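Local coordinates for DNA ligase D 3'-phosphoesterase domain-containing protein (Methanocella paludicola, PDB 5DMP), which probably removes 3'-terminal phosphates and ribonucleosides from DNA ends as a phosphoesterase of archaeal non-homologous end-joining repair, at residues H3-Q9 against I55-F60; M75-I79 against A152-L157; L16-L20 against W31-P37. All blocks are in the same frame, centred on the assembly; numbering follows the deposited sequence.

Overall arrangement
Strands 5-12 and 16-24 are neighbours in one antiparallel sheet, with strand 72-84 on the other side of 5-12, so the three contacts share a scaffold. Contact 3 is sheet pairing proper, its centre about 7 Å from that of the chain; contacts 1 and 2 sit farther out, where a 3-10 turn (contact 1) and an irregular loop (contact 2) pack on the sheet. All three are partly buried. Contact 1 relies on aliphatic packing and a side-chain amide gripping carbonyls, contact 2 on one backbone bond plus valines and a methionine, contact 3 on four backbone bonds. Contacts 1 and 3 both supply vanadium-pocket residues. Y6 OH lies 2.7 Å from D78 OD2, tying contact 1 to contact 2.

Contact 1. Residues H3-Q9 against I55-F60. With VN4 (oxido(dioxo)vanadium), chain J.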
loop_
_atom_site.group_PDB
_atom_site.type_symbol
_atom_site.label_atom_id
_atom_site.label_comp_id
_atom_site.label_asym_id
_atom_site.label_seq_id
_atom_site.Cartn_x
_atom_site.Cartn_y
_atom_site.Cartn_z
ATOM N N HIS A 3 4.248 4.737 -14.394
ATOM C CA HIS A 3 4.360 5.766 -13.325
ATOM C C HIS A 3 3.030 6.456 -12.985
ATOM O O HIS A 3 2.195 6.565 -13.908
ATOM C CB HIS A 3 5.549 6.720 -13.603
ATOM C CG HIS A 3 6.867 5.997 -13.587
ATOM N ND1 HIS A 3 7.573 5.754 -12.423
ATOM C CD2 HIS A 3 7.568 5.397 -14.585
ATOM C CE1 HIS A 3 8.657 5.052 -12.701
ATOM N NE2 HIS A 3 8.675 4.813 -14.007
ATOM N N PRO A 4 3.018 7.283 -11.931
ATOM C CA PRO A 4 3.517 6.951 -10.627
ATOM C C PRO A 4 3.175 5.580 -10.115
ATOM O O PRO A 4 2.060 5.137 -10.228
ATOM C CB PRO A 4 3.055 8.093 -9.754
ATOM C CG PRO A 4 1.678 8.438 -10.336
ATOM C CD PRO A 4 1.726 8.019 -11.806
ATOM N N ILE A 5 4.191 4.898 -9.643
ATOM C CA ILE A 5 4.030 3.548 -9.145
ATOM C C ILE A 5 3.226 3.504 -7.845
ATOM O O ILE A 5 3.430 4.325 -6.942
ATOM C CB ILE A 5 5.435 2.953 -8.888
ATOM C CG1 ILE A 5 6.069 2.580 -10.209
ATOM C CG2 ILE A 5 5.451 1.673 -8.014
ATOM C CD1 ILE A 5 7.567 2.557 -9.981
ATOM N N TYR A 6 2.361 2.484 -7.758
ATOM C CA TYR A 6 1.728 1.989 -6.490
ATOM C C TYR A 6 2.201 0.533 -6.398
ATOM O O TYR A 6 2.229 -0.223 -7.429
ATOM C CB TYR A 6 0.189 2.099 -6.675
ATOM C CG TYR A 6 -0.534 0.927 -6.096
ATOM C CD1 TYR A 6 -0.586 0.765 -4.684
ATOM C CD2 TYR A 6 -1.151 -0.016 -6.916
ATOM C CE1 TYR A 6 -1.215 -0.351 -4.103
ATOM C CE2 TYR A 6 -1.794 -1.162 -6.355
ATOM C CZ TYR A 6 -1.835 -1.312 -4.956
ATOM O OH TYR A 6 -2.485 -2.420 -4.418
ATOM N N VAL A 7 2.623 0.119 -5.208
ATOM C CA VAL A 7 2.963 -1.296 -4.987
ATOM C C VAL A 7 2.599 -1.671 -3.549
ATOM O O VAL A 7 2.658 -0.825 -2.633
ATOM C CB VAL A 7 4.499 -1.514 -5.245
ATOM C CG1 VAL A 7 5.361 -0.576 -4.367
ATOM C CG2 VAL A 7 4.884 -3.019 -5.096
ATOM N N ILE A 8 2.229 -2.930 -3.344
ATOM C CA ILE A 8 2.146 -3.487 -2.017
ATOM C C ILE A 8 3.016 -4.734 -2.033
ATOM O O ILE A 8 2.838 -5.650 -2.903
ATOM C CB ILE A 8 0.680 -3.925 -1.659
ATOM C CG1 ILE A 8 -0.192 -2.625 -1.478
ATOM C CG2 ILE A 8 0.743 -4.788 -0.366
ATOM C CD1 ILE A 8 -1.716 -2.829 -1.182
ATOM N N GLN A 9 3.909 -4.806 -1.060
ATOM C CA GLN A 9 4.681 -6.048 -0.886
ATOM C C GLN A 9 4.143 -6.744 0.354
ATOM O O GLN A 9 3.871 -6.092 1.371
ATOM C CB GLN A 9 6.147 -5.731 -0.756
ATOM C CG GLN A 9 6.773 -5.519 -2.164
ATOM C CD GLN A 9 7.931 -4.566 -2.196
ATOM O OE1 GLN A 9 7.911 -3.463 -1.622
ATOM N NE2 GLN A 9 8.972 -4.956 -2.965
ATOM N N ILE A 55 12.720 3.774 -6.114
ATOM C CA ILE A 55 11.705 3.363 -7.126
ATOM C C ILE A 55 11.935 1.941 -7.605
ATOM O O ILE A 55 10.967 1.182 -7.712
ATOM C CB ILE A 55 11.620 4.382 -8.272
ATOM C CG1 ILE A 55 10.883 5.636 -7.765
ATOM C CG2 ILE A 55 10.894 3.781 -9.491
ATOM C CD1 ILE A 55 11.070 6.818 -8.684
ATOM N N GLY A 56 13.195 1.517 -7.802
ATOM C CA GLY A 56 13.443 0.167 -8.313
ATOM C C GLY A 56 13.107 -0.967 -7.328
ATOM O O GLY A 56 12.920 -2.109 -7.740
ATOM N N TYR A 57 12.973 -0.656 -6.024
ATOM C CA TYR A 57 12.489 -1.649 -5.048
ATOM C C TYR A 57 11.061 -2.145 -5.284
ATOM O O TYR A 57 10.667 -3.215 -4.774
ATOM C CB TYR A 57 12.575 -1.018 -3.639
ATOM C CG TYR A 57 12.630 -2.018 -2.547
ATOM C CD1 TYR A 57 13.820 -2.680 -2.265
ATOM C CD2 TYR A 57 11.493 -2.348 -1.786
ATOM C CE1 TYR A 57 13.900 -3.610 -1.206
ATOM C CE2 TYR A 57 11.549 -3.321 -0.781
ATOM C CZ TYR A 57 12.781 -3.922 -0.483
ATOM O OH TYR A 57 12.907 -4.821 0.523
ATOM N N ALA A 58 10.284 -1.418 -6.079
ATOM C CA ALA A 58 8.871 -1.862 -6.322
ATOM C C ALA A 58 8.732 -3.297 -6.875
ATOM O O ALA A 58 7.725 -3.989 -6.647
ATOM C CB ALA A 58 8.191 -0.889 -7.263
ATOM N N THR A 59 9.732 -3.779 -7.622
ATOM C CA THR A 59 9.630 -5.170 -8.149
ATOM C C THR A 59 10.570 -6.120 -7.399
ATOM O O THR A 59 10.805 -7.236 -7.872
ATOM C CB THR A 59 9.907 -5.213 -9.682
ATOM O OG1 THR A 59 11.199 -4.645 -9.892
ATOM C CG2 THR A 59 8.924 -4.311 -10.416
ATOM N N PHE A 60 11.080 -5.729 -6.219
ATOM C CA PHE A 60 11.898 -6.652 -5.447
ATOM C C PHE A 60 11.022 -7.766 -4.869
ATOM O O PHE A 60 10.047 -7.465 -4.136
ATOM C CB PHE A 60 12.632 -5.952 -4.263
ATOM C CG PHE A 60 13.352 -6.923 -3.402
ATOM C CD1 PHE A 60 14.359 -7.747 -3.962
ATOM C CD2 PHE A 60 12.910 -7.209 -2.117
ATOM C CE1 PHE A 60 15.019 -8.697 -3.189
ATOM C CE2 PHE A 60 13.567 -8.157 -1.358
ATOM C CZ PHE A 60 14.612 -8.909 -1.888
HETATM V V VN4 J . 11.290 -3.286 3.438
HETATM O O1 VN4 J . 13.081 -2.661 3.146
HETATM O O2 VN4 J . 11.102 -4.980 2.526
HETATM O O3 VN4 J . 10.046 -2.288 4.466
#
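Q9 and Y57 meet at the wall of the vanadium pocket, where the 3-10 turn 55-58 rests on strand 5-12. Far from the pocket the packing is aliphatic: I5 CD1 reaches I55 CG2 at 3.6 Å, and I5 CG2 meets A58 CB at 3.8 Å. V7 straddles A58, with CG1 near the methyl and CG2 3.4 Å from A58 O, a buried carbonyl oxygen without a polar partner in the model.

For Q9, chi1 of -82° sets CG opposite the carbonyl carbon, and the extended chain carries the amide across to the turn. Its NE2 donates to F60 O at 3.0 Å, on a lone pair and close to the amide plane, and also to Y57 O at 3.0 Å, more tilted. F60 N binds Y57 O from the opposite face of that carbonyl. R21 NE holds Q9 OE1, fixing the flip state of the amide. F60 CB sits 4.0 Å above the centre of the Y57 ring, and Y57 OH donates to O2 of the vanadium group at 2.7 Å. Q9 thus looks like a second-shell residue: gripping the carbonyls of Y57 and F60, it is well placed to steady the ligand-binding tyrosine.

Contact 2. Residues M75-I79 against A152-L157. With EDO (1,2-ethanediol), chain C; EDO (1,2-ethanediol), chain B.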
loop_
_atom_site.group_PDB
_atom_site.type_symbol
_atom_site.label_atom_id
_atom_site.label_comp_id
_atom_site.label_asym_id
_atom_site.label_seq_id
_atom_site.Cartn_x
_atom_site.Cartn_y
_atom_site.Cartn_z
ATOM N N MET A 75 7.240 -10.526 -1.006
ATOM C CA MET A 75 6.475 -10.855 -2.192
ATOM C C MET A 75 5.916 -9.585 -2.787
ATOM O O MET A 75 5.411 -8.738 -2.042
ATOM C CB MET A 75 5.280 -11.744 -1.777
ATOM C CG MET A 75 4.218 -11.825 -2.882
ATOM S SD MET A 75 2.686 -12.638 -2.347
ATOM C CE MET A 75 3.299 -14.292 -1.938
ATOM N N VAL A 76 5.928 -9.441 -4.108
ATOM C CA VAL A 76 5.273 -8.294 -4.722
ATOM C C VAL A 76 3.837 -8.731 -4.854
ATOM O O VAL A 76 3.471 -9.543 -5.711
ATOM C CB VAL A 76 5.890 -7.881 -6.096
ATOM C CG1 VAL A 76 5.065 -6.729 -6.680
ATOM C CG2 VAL A 76 7.339 -7.398 -5.820
ATOM N N TRP A 77 3.024 -8.222 -3.938
ATOM C CA TRP A 77 1.671 -8.685 -3.753
ATOM C C TRP A 77 0.679 -7.976 -4.690
ATOM O O TRP A 77 -0.289 -8.588 -5.136
ATOM C CB TRP A 77 1.307 -8.604 -2.221
ATOM C CG TRP A 77 -0.090 -9.133 -1.890
ATOM C CD1 TRP A 77 -0.428 -10.423 -1.485
ATOM C CD2 TRP A 77 -1.336 -8.369 -1.906
ATOM N NE1 TRP A 77 -1.826 -10.472 -1.225
ATOM C CE2 TRP A 77 -2.386 -9.255 -1.522
ATOM C CE3 TRP A 77 -1.654 -7.038 -2.238
ATOM C CZ2 TRP A 77 -3.738 -8.826 -1.436
ATOM C CZ3 TRP A 77 -2.998 -6.590 -2.150
ATOM C CH2 TRP A 77 -4.028 -7.525 -1.756
ATOM N N ASP A 78 0.873 -6.669 -5.000
ATOM C CA ASP A 78 0.084 -6.022 -6.012
ATOM C C ASP A 78 0.944 -4.891 -6.550
ATOM O O ASP A 78 1.852 -4.423 -5.850
ATOM C CB ASP A 78 -1.211 -5.379 -5.433
ATOM C CG ASP A 78 -2.199 -4.999 -6.512
ATOM O OD1 ASP A 78 -2.061 -5.469 -7.680
ATOM O OD2 ASP A 78 -3.188 -4.205 -6.282
ATOM N N ILE A 79 0.738 -4.511 -7.793
ATOM C CA ILE A 79 1.553 -3.430 -8.369
ATOM C C ILE A 79 0.719 -2.768 -9.490
ATOM O O ILE A 79 -0.208 -3.361 -10.093
ATOM C CB ILE A 79 2.919 -3.975 -8.895
ATOM C CG1 ILE A 79 3.912 -2.810 -9.121
ATOM C CG2 ILE A 79 2.655 -4.801 -10.195
ATOM C CD1 ILE A 79 5.368 -3.284 -9.243
ATOM N N ALA A 152 -6.608 -13.707 -2.701
ATOM C CA ALA A 152 -5.518 -13.454 -3.685
ATOM C C ALA A 152 -4.215 -13.301 -2.974
ATOM O O ALA A 152 -3.679 -12.168 -2.868
ATOM C CB ALA A 152 -5.843 -12.240 -4.553
ATOM N N PRO A 153 -3.669 -14.439 -2.485
ATOM C CA PRO A 153 -2.560 -14.378 -1.581
ATOM C C PRO A 153 -1.209 -14.355 -2.256
ATOM O O PRO A 153 -0.224 -14.139 -1.581
ATOM C CB PRO A 153 -2.730 -15.667 -0.717
ATOM C CG PRO A 153 -3.494 -16.621 -1.620
ATOM C CD PRO A 153 -4.283 -15.801 -2.575
ATOM N N ASP A 154 -1.152 -14.574 -3.582
ATOM C CA ASP A 154 0.130 -14.904 -4.220
ATOM C C ASP A 154 0.741 -13.750 -5.038
ATOM O O ASP A 154 0.089 -12.729 -5.268
ATOM C CB ASP A 154 0.070 -16.234 -5.039
ATOM C CG ASP A 154 -0.386 -17.401 -4.164
ATOM O OD1 ASP A 154 -0.012 -17.407 -2.952
ATOM O OD2 ASP A 154 -1.197 -18.236 -4.665
ATOM N N SER A 155 1.977 -13.961 -5.472
ATOM C CA SER A 155 2.725 -12.875 -6.181
ATOM C C SER A 155 2.034 -12.467 -7.459
ATOM O O SER A 155 1.705 -13.303 -8.319
ATOM C CB SER A 155 4.187 -13.302 -6.457
ATOM O OG SER A 155 4.773 -12.438 -7.377
ATOM N N VAL A 156 1.861 -11.158 -7.603
ATOM C CA VAL A 156 1.336 -10.567 -8.843
ATOM C C VAL A 156 2.411 -10.672 -9.931
ATOM O O VAL A 156 2.089 -10.676 -11.127
ATOM C CB VAL A 156 0.858 -9.105 -8.545
ATOM C CG1 VAL A 156 1.994 -8.112 -8.444
ATOM C CG2 VAL A 156 -0.161 -8.656 -9.522
ATOM N N LEU A 157 3.671 -10.764 -9.538
ATOM C CA LEU A 157 4.760 -10.821 -10.572
ATOM C C LEU A 157 5.001 -12.253 -11.094
ATOM O O LEU A 157 5.289 -12.450 -12.288
ATOM C CB LEU A 157 6.111 -10.309 -10.016
ATOM C CG LEU A 157 6.075 -8.758 -9.822
ATOM C CD1 LEU A 157 7.462 -8.286 -9.420
ATOM C CD2 LEU A 157 5.618 -7.990 -11.031
HETATM C C1 EDO C . -2.244 -12.998 -7.992
HETATM O O1 EDO C . -2.270 -12.097 -9.121
HETATM C C2 EDO C . -1.474 -14.245 -8.395
HETATM O O2 EDO C . -0.879 -13.950 -9.659
HETATM C C1 EDO B . 1.559 -19.518 1.303
HETATM O O1 EDO B . 2.965 -19.927 1.346
HETATM C C2 EDO B . 1.362 -18.004 1.352
HETATM O O2 EDO B . 1.608 -17.341 0.081
#
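The indole of W77 reaches with its edge toward the chain that follows helix 148-151: P153 O lies near the ring plane, 3.7 Å from CD1, and A152 O comes in obliquely, 3.0 Å from NE1. K114 makes a cation-pi contact with the same indole, and the Y18 ring meets it edge-to-face. This is the place where strand 72-84 breaks its regular pairing with strand 5-12, for W77 and D78 both face I8 in a classic beta bulge. W77 starts out away from the 152-157 loop; chi1 of -177° sets CG opposite the backbone N, yet the five-membered ring ends against the loop carbonyls. The K114 ammonium ties the two segments together by bonding to A152 O, D154 O and W77 O.

Beside the indole, M75 lies along the loop backbone. Its chain is extended up to a bend at chi3 (-62°), which lays SD over the peptide joining D154 to S155, 3.5 Å from S155 N, and 3.4 Å from P153 O.

One backbone bond joins the segments directly: V156 N donates to V76 O at 3.0 Å. S155 CA adds a weaker C-H contact to that same oxygen. Past this bond the contact turns aliphatic. L157 CD1 packs on both CB and CG2 of V76, and V156 CG1 wedges in among V76 CG1, D78 CA and I79 CG2, crossing the isoleucine at about a right angle. S155 OG turns back to accept a weak bond from L157 N and is also bonded to E61 OE1, whose carboxylate takes V76 N as well. On the outer side of the loop, the ethanediol of chain C, probably from the crystallisation liquor, donates from O2 to S155 O at 3.0 Å.

Contact 3. Residues L16-L20 against W31-P37; sequences LHYDL and WAVPKGP. With VN4 (oxido(dioxo)vanadium), chain J.
Y18, L20, W31 and V33 form the apolar face of the beta hairpin made by strands 16-24 and 27-33. L20 CB rests against V33 CG2 at 4.2 Å, and L20 CD2 approaches W31 CE3 at 4.3 Å; F134 touches both L20 and V33, while W132 meets W31 edge-to-face. Y18 has CG set anti to the carbonyl carbon (chi1 -67°), which swings its ring alongside the type I turn from V33 to G36. G36, in a positive-phi conformation, comes in obliquely and packs tightly, its CA 3.4 Å from Y18 CD1; P37 CD makes a looser contact with Y18 CD2.

Four backbone bonds hold the strands in antiparallel register. Y18 pairs with V33 and L20 with W31, both as hydrogen-bonded pairs, whereas D19 and A32 between them form a non-hydrogen-bonded pair. The link from V33 N to Y18 O is short, 2.6 Å, and almost straight at 178°. V33 O serves two donors, Y18 N and G36 N, which reach it from opposite faces and so couple the strand pairing to the turn.

The other face is polar and looks to the vanadium pocket. H17, with its side chain about 3 Å from a bound magnesium ion, stacks on H11. D19 OD2 bonds to H11 ND1, and D19 OD1, in plane at the edge of the H17 ring, lies 3.8 Å from A32 CB.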
loop_
_atom_site.group_PDB
_atom_site.type_symbol
_atom_site.label_atom_id
_atom_site.label_comp_id
_atom_site.label_asym_id
_atom_site.label_seq_id
_atom_site.Cartn_x
_atom_site.Cartn_y
_atom_site.Cartn_z
ATOM N N LEU A 16 3.872 -11.246 9.999
ATOM C CA LEU A 16 3.376 -11.044 8.644
ATOM C C LEU A 16 2.787 -9.611 8.538
ATOM O O LEU A 16 1.970 -9.224 9.375
ATOM C CB LEU A 16 2.333 -12.121 8.347
ATOM C CG LEU A 16 1.841 -12.333 6.920
ATOM C CD1 LEU A 16 1.014 -13.611 6.817
ATOM C CD2 LEU A 16 1.021 -11.141 6.485
ATOM N N HIS A 17 3.221 -8.806 7.564
ATOM C CA HIS A 17 2.594 -7.534 7.333
ATOM C C HIS A 17 2.683 -7.132 5.850
ATOM O O HIS A 17 3.255 -7.857 5.027
ATOM C CB HIS A 17 3.223 -6.424 8.210
ATOM C CG HIS A 17 4.662 -6.120 7.862
ATOM N ND1 HIS A 17 5.696 -6.925 8.261
ATOM C CD2 HIS A 17 5.215 -5.155 7.092
ATOM C CE1 HIS A 17 6.846 -6.434 7.809
ATOM N NE2 HIS A 17 6.577 -5.372 7.071
ATOM N N TYR A 18 2.047 -6.028 5.500
ATOM C CA TYR A 18 2.038 -5.604 4.105
ATOM C C TYR A 18 2.764 -4.269 4.115
ATOM O O TYR A 18 2.755 -3.560 5.135
ATOM C CB TYR A 18 0.626 -5.517 3.526
ATOM C CG TYR A 18 -0.023 -6.886 3.423
ATOM C CD1 TYR A 18 -0.449 -7.581 4.588
ATOM C CD2 TYR A 18 -0.267 -7.466 2.173
ATOM C CE1 TYR A 18 -1.039 -8.846 4.471
ATOM C CE2 TYR A 18 -0.865 -8.735 2.036
ATOM C CZ TYR A 18 -1.244 -9.410 3.200
ATOM O OH TYR A 18 -1.841 -10.668 3.076
ATOM N N ASP A 19 3.486 -3.961 3.050
ATOM C CA ASP A 19 4.096 -2.633 2.931
ATOM C C ASP A 19 3.450 -1.996 1.750
ATOM O O ASP A 19 3.554 -2.490 0.604
ATOM C CB ASP A 19 5.590 -2.761 2.677
ATOM C CG ASP A 19 6.299 -3.333 3.884
ATOM O OD1 ASP A 19 6.180 -2.642 4.915
ATOM O OD2 ASP A 19 6.891 -4.434 3.790
ATOM N N LEU A 20 2.798 -0.865 1.987
ATOM C CA LEU A 20 2.214 -0.104 0.901
ATOM C C LEU A 20 3.178 1.022 0.466
ATOM O O LEU A 20 3.714 1.720 1.333
ATOM C CB LEU A 20 0.926 0.621 1.412
ATOM C CG LEU A 20 0.375 1.704 0.511
ATOM C CD1 LEU A 20 -0.247 1.053 -0.783
ATOM C CD2 LEU A 20 -0.737 2.406 1.311
ATOM N N TRP A 31 4.534 2.719 3.925
ATOM C CA TRP A 31 3.864 2.490 5.200
ATOM C C TRP A 31 3.795 0.999 5.430
ATOM O O TRP A 31 3.550 0.211 4.475
ATOM C CB TRP A 31 2.415 2.996 5.129
ATOM C CG TRP A 31 2.181 4.492 5.034
ATOM C CD1 TRP A 31 1.821 5.344 6.100
ATOM C CD2 TRP A 31 2.205 5.319 3.860
ATOM N NE1 TRP A 31 1.652 6.631 5.610
ATOM C CE2 TRP A 31 1.882 6.652 4.261
ATOM C CE3 TRP A 31 2.472 5.081 2.485
ATOM C CZ2 TRP A 31 1.805 7.732 3.334
ATOM C CZ3 TRP A 31 2.443 6.120 1.598
ATOM C CH2 TRP A 31 2.142 7.473 2.026
ATOM N N ALA A 32 3.935 0.574 6.686
ATOM C CA ALA A 32 3.695 -0.826 7.003
ATOM C C ALA A 32 2.234 -0.978 7.420
ATOM O O ALA A 32 1.764 -0.246 8.302
ATOM C CB ALA A 32 4.615 -1.282 8.141
ATOM N N VAL A 33 1.541 -1.943 6.834
ATOM C CA VAL A 33 0.118 -2.117 7.084
ATOM C C VAL A 33 -0.071 -3.519 7.612
ATOM O O VAL A 33 -0.171 -4.489 6.836
ATOM C CB VAL A 33 -0.718 -1.865 5.775
ATOM C CG1 VAL A 33 -2.233 -2.014 6.091
ATOM C CG2 VAL A 33 -0.386 -0.454 5.222
ATOM N N PRO A 34 -0.099 -3.671 8.950
ATOM C CA PRO A 34 -0.133 -5.018 9.560
ATOM C C PRO A 34 -1.096 -6.003 8.965
ATOM O O PRO A 34 -0.654 -7.129 8.639
ATOM C CB PRO A 34 -0.444 -4.737 11.046
ATOM C CG PRO A 34 0.302 -3.461 11.253
ATOM C CD PRO A 34 0.183 -2.635 9.966
ATOM N N LYS A 35 -2.352 -5.627 8.721
ATOM C CA LYS A 35 -3.343 -6.636 8.250
ATOM C C LYS A 35 -3.621 -6.485 6.745
ATOM O O LYS A 35 -4.464 -7.190 6.139
ATOM C CB LYS A 35 -4.687 -6.452 8.980
ATOM C CG LYS A 35 -4.648 -6.711 10.503
ATOM C CD LYS A 35 -6.053 -7.031 11.049
ATOM C CE LYS A 35 -6.582 -8.347 10.440
ATOM N NZ LYS A 35 -8.067 -8.523 10.195
ATOM N N GLY A 36 -2.877 -5.603 6.109
ATOM C CA GLY A 36 -3.111 -5.445 4.643
ATOM C C GLY A 36 -4.355 -4.624 4.295
ATOM O O GLY A 36 -5.116 -4.170 5.212
ATOM N N PRO A 37 -4.580 -4.360 2.984
ATOM C CA PRO A 37 -5.682 -3.517 2.572
ATOM C C PRO A 37 -6.993 -4.264 2.811
ATOM O O PRO A 37 -6.983 -5.518 2.866
ATOM C CB PRO A 37 -5.477 -3.355 1.065
ATOM C CG PRO A 37 -4.652 -4.538 0.656
ATOM C CD PRO A 37 -3.743 -4.824 1.830
HETATM V V VN4 J . 11.290 -3.286 3.438
HETATM O O1 VN4 J . 13.081 -2.661 3.146
HETATM O O2 VN4 J . 11.102 -4.980 2.526
HETATM O O3 VN4 J . 10.046 -2.288 4.466
#